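Long-range contacts in putative vitamin-B12 independent methionine synthase family protein (Listeria monocytogenes, PDB 1YPX), which probably acts as a zinc-dependent, cobalamin-independent methyltransferase of the methionine synthase family, transferring a methyl group from a folate to homocysteine: residues A[3-9]-A[327-331]; A[10-16]-A[60-66]; A[307-312]-A[353-357]. All coordinates share one frame; numbering follows the deposited sequence.

Interaction 1. Residues A[3-9]-A[327-331]; sequences QVAPFYA and QLRLS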
loop_
_atom_site.group_PDB
_atom_site.type_symbol
_atom_site.label_atom_id
_atom_site.label_comp_id
_atom_site.label_asym_id
_atom_site.label_seq_id
_atom_site.Cartn_x
_atom_site.Cartn_y
_atom_site.Cartn_z
ATOM N N GLN A 3 11.816 1.597 -15.098
ATOM C CA GLN A 3 10.775 0.590 -14.948
ATOM C C GLN A 3 9.407 1.229 -15.138
ATOM O O GLN A 3 9.288 2.428 -15.397
ATOM C CB GLN A 3 10.838 -0.055 -13.557
ATOM C CG GLN A 3 11.457 -1.432 -13.556
ATOM C CD GLN A 3 10.664 -2.416 -14.395
ATOM O OE1 GLN A 3 11.200 -3.431 -14.844
ATOM N NE2 GLN A 3 9.378 -2.126 -14.605
ATOM N N VAL A 4 8.376 0.414 -14.985
ATOM C CA VAL A 4 7.020 0.885 -15.143
ATOM C C VAL A 4 6.211 0.673 -13.855
ATOM O O VAL A 4 5.939 1.624 -13.117
ATOM C CB VAL A 4 6.359 0.175 -16.356
ATOM C CG1 VAL A 4 6.704 -1.302 -16.342
ATOM C CG2 VAL A 4 4.848 0.372 -16.330
ATOM N N ALA A 5 5.837 -0.572 -13.584
ATOM C CA ALA A 5 5.066 -0.905 -12.387
ATOM C C ALA A 5 5.976 -0.673 -11.176
ATOM O O ALA A 5 6.694 0.331 -11.141
ATOM C CB ALA A 5 4.607 -2.348 -12.484
ATOM N N PRO A 6 5.956 -1.563 -10.161
ATOM C CA PRO A 6 6.880 -1.229 -9.074
ATOM C C PRO A 6 8.310 -1.311 -9.609
ATOM O O PRO A 6 8.626 -2.218 -10.370
ATOM C CB PRO A 6 6.574 -2.298 -8.028
ATOM C CG PRO A 6 6.140 -3.448 -8.855
ATOM C CD PRO A 6 5.221 -2.798 -9.839
ATOM N N PHE A 7 9.156 -0.356 -9.229
ATOM C CA PHE A 7 10.545 -0.319 -9.698
ATOM C C PHE A 7 11.469 -1.184 -8.862
ATOM O O PHE A 7 11.174 -1.487 -7.704
ATOM C CB PHE A 7 11.075 1.119 -9.684
ATOM C CG PHE A 7 10.056 2.133 -10.083
ATOM C CD1 PHE A 7 9.284 2.772 -9.120
ATOM C CD2 PHE A 7 9.803 2.388 -11.429
ATOM C CE1 PHE A 7 8.273 3.642 -9.489
ATOM C CE2 PHE A 7 8.790 3.259 -11.815
ATOM C CZ PHE A 7 8.021 3.886 -10.847
ATOM N N TYR A 8 12.603 -1.562 -9.449
ATOM C CA TYR A 8 13.582 -2.388 -8.751
ATOM C C TYR A 8 13.847 -1.852 -7.352
ATOM O O TYR A 8 14.030 -2.630 -6.420
ATOM C CB TYR A 8 14.880 -2.450 -9.548
ATOM C CG TYR A 8 14.701 -3.012 -10.937
ATOM C CD1 TYR A 8 14.191 -4.288 -11.136
ATOM C CD2 TYR A 8 15.056 -2.269 -12.052
ATOM C CE1 TYR A 8 14.042 -4.807 -12.419
ATOM C CE2 TYR A 8 14.911 -2.775 -13.334
ATOM C CZ TYR A 8 14.407 -4.039 -13.509
ATOM O OH TYR A 8 14.286 -4.534 -14.780
ATOM N N ALA A 9 13.894 -0.530 -7.216
ATOM C CA ALA A 9 14.081 0.107 -5.914
ATOM C C ALA A 9 12.788 0.875 -5.690
ATOM O O ALA A 9 12.583 1.955 -6.250
ATOM C CB ALA A 9 15.261 1.057 -5.928
ATOM N N GLN A 327 11.506 -10.335 -12.935
ATOM C CA GLN A 327 10.275 -9.844 -12.352
ATOM C C GLN A 327 10.282 -9.761 -10.838
ATOM O O GLN A 327 9.276 -10.031 -10.198
ATOM C CB GLN A 327 9.093 -10.695 -12.830
ATOM C CG GLN A 327 9.372 -12.191 -12.869
ATOM C CD GLN A 327 8.186 -12.991 -13.362
ATOM O OE1 GLN A 327 7.117 -12.972 -12.751
ATOM N NE2 GLN A 327 8.365 -13.695 -14.472
ATOM N N LEU A 328 11.413 -9.385 -10.258
ATOM C CA LEU A 328 11.482 -9.249 -8.811
ATOM C C LEU A 328 11.939 -7.830 -8.482
ATOM O O LEU A 328 12.671 -7.195 -9.254
ATOM C CB LEU A 328 12.437 -10.297 -8.208
ATOM C CG LEU A 328 12.039 -11.785 -8.299
ATOM C CD1 LEU A 328 13.098 -12.667 -7.641
ATOM C CD2 LEU A 328 10.695 -12.001 -7.617
ATOM N N ARG A 329 11.471 -7.326 -7.347
ATOM C CA ARG A 329 11.816 -5.978 -6.899
ATOM C C ARG A 329 12.251 -6.011 -5.445
ATOM O O ARG A 329 11.984 -6.972 -4.741
ATOM C CB ARG A 329 10.624 -5.026 -7.061
ATOM C CG ARG A 329 10.453 -4.422 -8.465
ATOM C CD ARG A 329 10.260 -5.471 -9.517
ATOM N NE ARG A 329 10.095 -4.909 -10.857
ATOM C CZ ARG A 329 10.476 -5.527 -11.973
ATOM N NH1 ARG A 329 11.052 -6.716 -11.924
ATOM N NH2 ARG A 329 10.264 -4.969 -13.147
ATOM N N LEU A 330 12.921 -4.951 -5.019
ATOM C CA LEU A 330 13.435 -4.824 -3.675
ATOM C C LEU A 330 12.813 -3.610 -2.989
ATOM O O LEU A 330 12.313 -2.694 -3.649
ATOM C CB LEU A 330 14.943 -4.654 -3.754
ATOM C CG LEU A 330 15.707 -4.500 -2.442
ATOM C CD1 LEU A 330 15.545 -5.756 -1.626
ATOM C CD2 LEU A 330 17.181 -4.222 -2.739
ATOM N N SER A 331 12.850 -3.600 -1.664
ATOM C CA SER A 331 12.294 -2.492 -0.905
ATOM C C SER A 331 12.483 -2.826 0.532
ATOM O O SER A 331 12.912 -3.921 0.860
ATOM C CB SER A 331 10.799 -2.388 -1.118
ATOM O OG SER A 331 10.149 -3.368 -0.326
#
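Arg329 bends out of strand 328-332 to meet Pro6 and Tyr8, and its guanidinium is the densest point of the contact. The chain turns at chi2 (60°), which brings Arg329 NE to the loop, where it donates to Pro6 O at 3.1 Å with an N-H...O angle of 159°. That oxygen lies almost exactly in the guanidinium plane, so the bond is made at the edge of the flat group. The ring of Tyr8 comes over one guanidinium face instead, off-centre and tilted, with Tyr8 CE1 3.6 Å from Arg329 NH1. Arg329 NH1 also donates to Leu328 O of its own strand at 3.2 Å, and to Ser326 O just before it. Arg329 CG packs against the C and O of Phe7, 3.1 Å from Phe7 O. Beyond it, the backbones join directly through Leu330 N to Tyr8 O (2.9 Å), the hydrogen bond of a single beta bridge between Ala9 and Leu330.

The other side is looser. Val4, exposed, stays clear of the strand, and Tyr8 is itself only partly buried, although its ring also stacks with Trp365 near the chain terminus.

Strand 328-332 is the last of the parallel sheet in this TIM-barrel-like fold. The N-terminal loop runs beside it and also lies across the N-terminal ends of strands 233-238 and 293-299, where Pro6 touches Val233, Thr235 and Lys293. Three carbonyl oxygens, of Pro6, Leu328 and Ser326, take NE and NH1, which suggests that backbone dipoles and an aromatic face help to accommodate a buried, probably charged arginine.

Interaction 2. Residues A[10-16]-A[60-66]; sequences DHVGSIL and SITDGEF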
loop_
_atom_site.group_PDB
_atom_site.type_symbol
_atom_site.label_atom_id
_atom_site.label_comp_id
_atom_site.label_asym_id
_atom_site.label_seq_id
_atom_site.Cartn_x
_atom_site.Cartn_y
_atom_site.Cartn_z
ATOM N N ASP A 10 11.904 0.297 -4.890
ATOM C CA ASP A 10 10.610 0.897 -4.619
ATOM C C ASP A 10 10.410 0.877 -3.103
ATOM O O ASP A 10 11.279 0.400 -2.373
ATOM C CB ASP A 10 9.536 0.068 -5.319
ATOM C CG ASP A 10 8.362 0.898 -5.790
ATOM O OD1 ASP A 10 7.921 1.787 -5.023
ATOM O OD2 ASP A 10 7.876 0.649 -6.917
ATOM N N HIS A 11 9.283 1.402 -2.626
ATOM C CA HIS A 11 9.007 1.406 -1.193
ATOM C C HIS A 11 7.513 1.399 -0.914
ATOM O O HIS A 11 6.728 1.901 -1.716
ATOM C CB HIS A 11 9.688 2.604 -0.517
ATOM C CG HIS A 11 9.178 3.940 -0.961
ATOM N ND1 HIS A 11 8.386 4.737 -0.161
ATOM C CD2 HIS A 11 9.392 4.644 -2.097
ATOM C CE1 HIS A 11 8.140 5.875 -0.784
ATOM N NE2 HIS A 11 8.739 5.844 -1.963
ATOM N N VAL A 12 7.125 0.817 0.221
ATOM C CA VAL A 12 5.716 0.706 0.597
ATOM C C VAL A 12 4.965 2.031 0.512
ATOM O O VAL A 12 3.869 2.085 -0.052
ATOM C CB VAL A 12 5.571 0.100 2.021
ATOM C CG1 VAL A 12 4.109 0.148 2.485
ATOM C CG2 VAL A 12 6.051 -1.340 2.004
ATOM N N GLY A 13 5.547 3.092 1.072
ATOM C CA GLY A 13 4.892 4.385 1.018
ATOM C C GLY A 13 4.932 5.295 2.235
ATOM O O GLY A 13 5.264 6.475 2.097
ATOM N N SER A 14 4.599 4.803 3.421
ATOM C CA SER A 14 4.616 5.703 4.578
ATOM C C SER A 14 6.026 6.145 4.946
ATOM O O SER A 14 6.962 5.358 4.893
ATOM C CB SER A 14 3.977 5.046 5.802
ATOM O OG SER A 14 4.876 4.129 6.398
ATOM N N ILE A 15 6.157 7.411 5.324
ATOM C CA ILE A 15 7.434 7.986 5.726
ATOM C C ILE A 15 7.291 8.545 7.150
ATOM O O ILE A 15 6.196 8.932 7.573
ATOM C CB ILE A 15 7.862 9.138 4.751
ATOM C CG1 ILE A 15 8.366 8.562 3.417
ATOM C CG2 ILE A 15 8.909 10.025 5.398
ATOM C CD1 ILE A 15 9.560 7.610 3.556
ATOM N N LEU A 16 8.400 8.575 7.885
ATOM C CA LEU A 16 8.441 9.084 9.262
ATOM C C LEU A 16 7.951 10.519 9.388
ATOM O O LEU A 16 8.413 11.401 8.667
ATOM C CB LEU A 16 9.873 9.029 9.780
ATOM C CG LEU A 16 10.318 7.881 10.674
ATOM C CD1 LEU A 16 9.869 6.524 10.130
ATOM C CD2 LEU A 16 11.823 7.952 10.769
ATOM N N SER A 60 9.488 6.263 -7.381
ATOM C CA SER A 60 8.118 6.408 -6.925
ATOM C C SER A 60 8.170 7.300 -5.689
ATOM O O SER A 60 9.012 7.100 -4.809
ATOM C CB SER A 60 7.509 5.046 -6.575
ATOM O OG SER A 60 8.007 4.575 -5.338
ATOM N N ILE A 61 7.280 8.292 -5.641
ATOM C CA ILE A 61 7.217 9.244 -4.532
ATOM C C ILE A 61 5.811 9.284 -3.902
ATOM O O ILE A 61 4.798 9.264 -4.611
ATOM C CB ILE A 61 7.650 10.695 -5.019
ATOM C CG1 ILE A 61 9.179 10.799 -5.192
ATOM C CG2 ILE A 61 7.280 11.734 -3.993
ATOM C CD1 ILE A 61 9.797 10.010 -6.363
ATOM N N THR A 62 5.757 9.323 -2.571
ATOM C CA THR A 62 4.482 9.363 -1.836
ATOM C C THR A 62 4.369 10.628 -0.994
ATOM O O THR A 62 5.223 11.503 -1.056
ATOM C CB THR A 62 4.332 8.154 -0.865
ATOM O OG1 THR A 62 5.343 8.221 0.150
ATOM C CG2 THR A 62 4.456 6.831 -1.618
ATOM N N ASP A 63 3.310 10.731 -0.207
ATOM C CA ASP A 63 3.186 11.895 0.638
ATOM C C ASP A 63 3.444 11.439 2.076
ATOM O O ASP A 63 3.108 12.124 3.042
ATOM C CB ASP A 63 1.811 12.581 0.452
ATOM C CG ASP A 63 0.658 11.829 1.104
ATOM O OD1 ASP A 63 0.866 10.738 1.687
ATOM O OD2 ASP A 63 -0.477 12.351 1.024
ATOM N N GLY A 64 4.064 10.264 2.181
ATOM C CA GLY A 64 4.414 9.672 3.462
ATOM C C GLY A 64 3.246 9.450 4.394
ATOM O O GLY A 64 3.435 9.206 5.588
ATOM N N GLU A 65 2.040 9.527 3.838
ATOM C CA GLU A 65 0.800 9.360 4.595
ATOM C C GLU A 65 0.728 10.330 5.746
ATOM O O GLU A 65 0.051 10.088 6.743
ATOM C CB GLU A 65 0.658 7.916 5.076
ATOM C CG GLU A 65 0.338 6.966 3.925
ATOM C CD GLU A 65 0.330 5.506 4.315
ATOM O OE1 GLU A 65 -0.319 5.147 5.333
ATOM O OE2 GLU A 65 0.961 4.708 3.581
ATOM N N PHE A 66 1.413 11.456 5.556
ATOM C CA PHE A 66 1.500 12.544 6.529
ATOM C C PHE A 66 0.165 13.130 6.976
ATOM O O PHE A 66 0.045 13.590 8.110
ATOM C CB PHE A 66 2.377 13.659 5.953
ATOM C CG PHE A 66 3.843 13.450 6.184
ATOM C CD1 PHE A 66 4.375 12.167 6.225
ATOM C CD2 PHE A 66 4.690 14.534 6.389
ATOM C CE1 PHE A 66 5.726 11.966 6.472
ATOM C CE2 PHE A 66 6.043 14.345 6.635
ATOM C CZ PHE A 66 6.565 13.057 6.680
#
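Ser14 and Gly64 bring the two backbones together, their CA atoms 4.1 Å apart, while Asp10 and Ser60 stand farther off, at 6.5 Å between CA atoms. Taken end to end, 10-16 and 60-66 run in nearly the same direction, 17° apart. Ile15 N donates to Gly64 O at 3.3 Å along an almost straight N-H...O line, and Gly64 CA presents a C-H to Gly13 O. Gly13 and Gly64 both have positive phi, and neither puts a side chain into this narrow passage.

Thr62 OG1 does double duty. It donates to Gly13 O at 2.6 Å, in the carbonyl plane and on a lone pair, and accepts from Gly64 N, closing an ST turn. Asp63 OD1 takes Glu65 N in an Asx turn, and residues 63-66 form a type I' turn. These turns shape the exit from strand 60-61, the first strand of the parallel sheet in the TIM-barrel-like fold, and the loop 10-16 lies alongside, bonded from strand residue Ser60 to Gly64.

At the other end, Asp10 OD1 is gripped twice: by Ser60 OG at 2.8 Å, from above the carboxylate plane, and by His11 N on the anti lone pair. Asp10 OD2 takes Phe7 N and Tyr183 OH. With its CG between the backbone N and the carbonyl carbon (chi1 64°), His11 turns its ring edge to the strand, and His11 NE2 donates to Ser60 O at 3.1 Å; the oxygen lies in the ring plane, though the donor stands above the carbonyl plane.

Phe66 meets the loop with its rim: Phe66 CE1 is 3.3 Å from Ile15 O, near the ring plane, and 3.9 Å from Ile15 CG2.

Interaction 3. Residues A[307-312]-A[353-357]; sequences EDEAAI and KLRYV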
loop_
_atom_site.group_PDB
_atom_site.type_symbol
_atom_site.label_atom_id
_atom_site.label_comp_id
_atom_site.label_asym_id
_atom_site.label_seq_id
_atom_site.Cartn_x
_atom_site.Cartn_y
_atom_site.Cartn_z
ATOM N N GLU A 307 22.844 -3.762 8.449
ATOM C CA GLU A 307 22.302 -5.003 7.916
ATOM C C GLU A 307 23.120 -5.572 6.757
ATOM O O GLU A 307 23.340 -4.900 5.741
ATOM C CB GLU A 307 20.862 -4.790 7.464
ATOM C CG GLU A 307 20.669 -3.644 6.481
ATOM C CD GLU A 307 19.254 -3.614 5.947
ATOM O OE1 GLU A 307 19.044 -4.011 4.784
ATOM O OE2 GLU A 307 18.354 -3.220 6.709
ATOM N N ASP A 308 23.538 -6.830 6.919
ATOM C CA ASP A 308 24.350 -7.538 5.929
ATOM C C ASP A 308 23.919 -7.238 4.500
ATOM O O ASP A 308 22.761 -6.911 4.243
ATOM C CB ASP A 308 24.310 -9.065 6.159
ATOM C CG ASP A 308 23.541 -9.467 7.419
ATOM O OD1 ASP A 308 23.851 -8.941 8.512
ATOM O OD2 ASP A 308 22.631 -10.328 7.313
ATOM N N GLU A 309 24.860 -7.351 3.571
ATOM C CA GLU A 309 24.573 -7.098 2.167
ATOM C C GLU A 309 24.531 -8.422 1.421
ATOM O O GLU A 309 23.668 -8.652 0.572
ATOM C CB GLU A 309 25.653 -6.204 1.565
ATOM C CG GLU A 309 25.388 -5.804 0.127
ATOM C CD GLU A 309 26.482 -4.924 -0.448
ATOM O OE1 GLU A 309 26.955 -4.013 0.274
ATOM O OE2 GLU A 309 26.859 -5.135 -1.626
ATOM N N ALA A 310 25.481 -9.289 1.759
ATOM C CA ALA A 310 25.595 -10.605 1.149
ATOM C C ALA A 310 24.352 -11.445 1.441
ATOM O O ALA A 310 23.971 -12.303 0.647
ATOM C CB ALA A 310 26.844 -11.308 1.676
ATOM N N ALA A 311 23.729 -11.191 2.588
ATOM C CA ALA A 311 22.533 -11.912 2.983
ATOM C C ALA A 311 21.390 -11.584 2.022
ATOM O O ALA A 311 20.757 -12.484 1.467
ATOM C CB ALA A 311 22.150 -11.542 4.410
ATOM N N ILE A 312 21.134 -10.291 1.827
ATOM C CA ILE A 312 20.073 -9.818 0.929
ATOM C C ILE A 312 20.277 -10.342 -0.497
ATOM O O ILE A 312 19.337 -10.828 -1.128
ATOM C CB ILE A 312 20.032 -8.267 0.890
ATOM C CG1 ILE A 312 19.688 -7.712 2.277
ATOM C CG2 ILE A 312 19.023 -7.801 -0.134
ATOM C CD1 ILE A 312 20.038 -6.232 2.461
ATOM N N LYS A 353 18.671 4.060 4.597
ATOM C CA LYS A 353 18.249 2.732 4.207
ATOM C C LYS A 353 17.599 2.775 2.820
ATOM O O LYS A 353 17.567 1.767 2.117
ATOM C CB LYS A 353 17.280 2.163 5.241
ATOM C CG LYS A 353 17.941 1.828 6.562
ATOM C CD LYS A 353 16.925 1.301 7.557
ATOM C CE LYS A 353 17.573 0.356 8.560
ATOM N NZ LYS A 353 18.140 -0.853 7.875
ATOM N N LEU A 354 17.086 3.943 2.424
ATOM C CA LEU A 354 16.465 4.078 1.103
ATOM C C LEU A 354 17.511 4.120 -0.002
ATOM O O LEU A 354 17.356 3.478 -1.038
ATOM C CB LEU A 354 15.590 5.332 1.026
ATOM C CG LEU A 354 14.204 5.245 1.678
ATOM C CD1 LEU A 354 13.459 6.555 1.472
ATOM C CD2 LEU A 354 13.428 4.087 1.078
ATOM N N ARG A 355 18.578 4.878 0.233
ATOM C CA ARG A 355 19.660 4.990 -0.726
ATOM C C ARG A 355 20.272 3.592 -0.801
ATOM O O ARG A 355 20.833 3.187 -1.822
ATOM C CB ARG A 355 20.697 6.000 -0.227
ATOM C CG ARG A 355 20.107 7.129 0.620
ATOM C CD ARG A 355 21.138 8.207 0.952
ATOM N NE ARG A 355 21.253 9.201 -0.111
ATOM C CZ ARG A 355 20.833 10.459 -0.005
ATOM N NH1 ARG A 355 20.974 11.308 -1.027
ATOM N NH2 ARG A 355 20.282 10.869 1.134
ATOM N N TYR A 356 20.151 2.849 0.294
ATOM C CA TYR A 356 20.672 1.486 0.352
ATOM C C TYR A 356 19.855 0.610 -0.614
ATOM O O TYR A 356 20.404 -0.239 -1.324
ATOM C CB TYR A 356 20.569 0.960 1.786
ATOM C CG TYR A 356 21.266 -0.361 2.037
ATOM C CD1 TYR A 356 20.644 -1.350 2.795
ATOM C CD2 TYR A 356 22.560 -0.604 1.569
ATOM C CE1 TYR A 356 21.282 -2.542 3.092
ATOM C CE2 TYR A 356 23.211 -1.803 1.863
ATOM C CZ TYR A 356 22.562 -2.766 2.629
ATOM O OH TYR A 356 23.194 -3.943 2.962
ATOM N N VAL A 357 18.541 0.825 -0.631
ATOM C CA VAL A 357 17.652 0.101 -1.534
ATOM C C VAL A 357 18.005 0.489 -2.976
ATOM O O VAL A 357 18.078 -0.361 -3.860
ATOM C CB VAL A 357 16.173 0.464 -1.271
ATOM C CG1 VAL A 357 15.298 -0.119 -2.371
ATOM C CG2 VAL A 357 15.729 -0.054 0.105
#
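Tyr356 of helix 347-364 reaches across to Glu307 and its neighbours, on the approach to helix 310-322. Both helices belong to the outer layer of the TIM-barrel-like fold and are linked in the chain through strand 328-332. The backbones stay well apart, 9.5 Å between Glu307 CA and Lys353 CA, and side chains from helix 347-364 span the gap to meet both side chains and backbone carbonyls of 307-309.

The ionic part lies at one end. Glu307 OE2 forms a salt bridge with Lys353 NZ at 2.6 Å, the lysine folding at its last torsion (chi4 -62°) to bring the ammonium round. Thr300 OG1 is hydrogen-bonded to both groups, so acid, amine and hydroxyl make a closed polar triangle that would hold the carboxylate's rotation. The charges probably stabilise each other, since Lys353 is buried.

Polar contacts of the phenol come next. CG of Tyr356 stands anti to the backbone N (chi1 -171°), and the ring projects toward residues 307-309, where Tyr356 OH lies 2.9 Å from Glu307 O. Asp308 O is farther away, 3.3 Å from Tyr356 OH, at best a weak bond. Glu309 has its aliphatic CB and CG beside the phenol oxygen, and its carboxylate makes a salt bridge with Lys313. The other oxygen of Glu307, OE1, approaches the ring edge in its plane, the carboxylate standing nearly perpendicular to the ring (81°).

Apolar packing supplies the remainder. Ile312 is the helix residue of 307-312 that takes part; the side chains of Ile312 and Tyr356 approach from opposite directions, and Ile312 also rests on Leu298 and Ile299 of strand 293-299. Its closest carbon-carbon approach is from Ile312 CD1 to Tyr356 CE1, at 3.9 Å.

One continuous N-terminal strip, residues 3-16, links interactions 1 and 2, whose centres lie about 15 Å apart. It passes from the last strand of the parallel sheet to the first, consistent with closing the barrel: Asp10 N probably hydrogen-bonds Leu330 O (3.3 Å), and Phe7 CE1 packs on Ser60 CB at 3.3 Å. Interaction 3 lies farther out, its centre about 22 Å from the centre of the chain, against 14 Å for interaction 1 and 9 Å for interaction 2. Val357 joins it to the barrel, with Val357 CG1 3.7 Å from Ala9 CB. In interaction 2, Ser14 lies near, without touching, His237, Cys239 and Cys334, a possible but unconfirmed metal site; no metal occupies the point their donor atoms face.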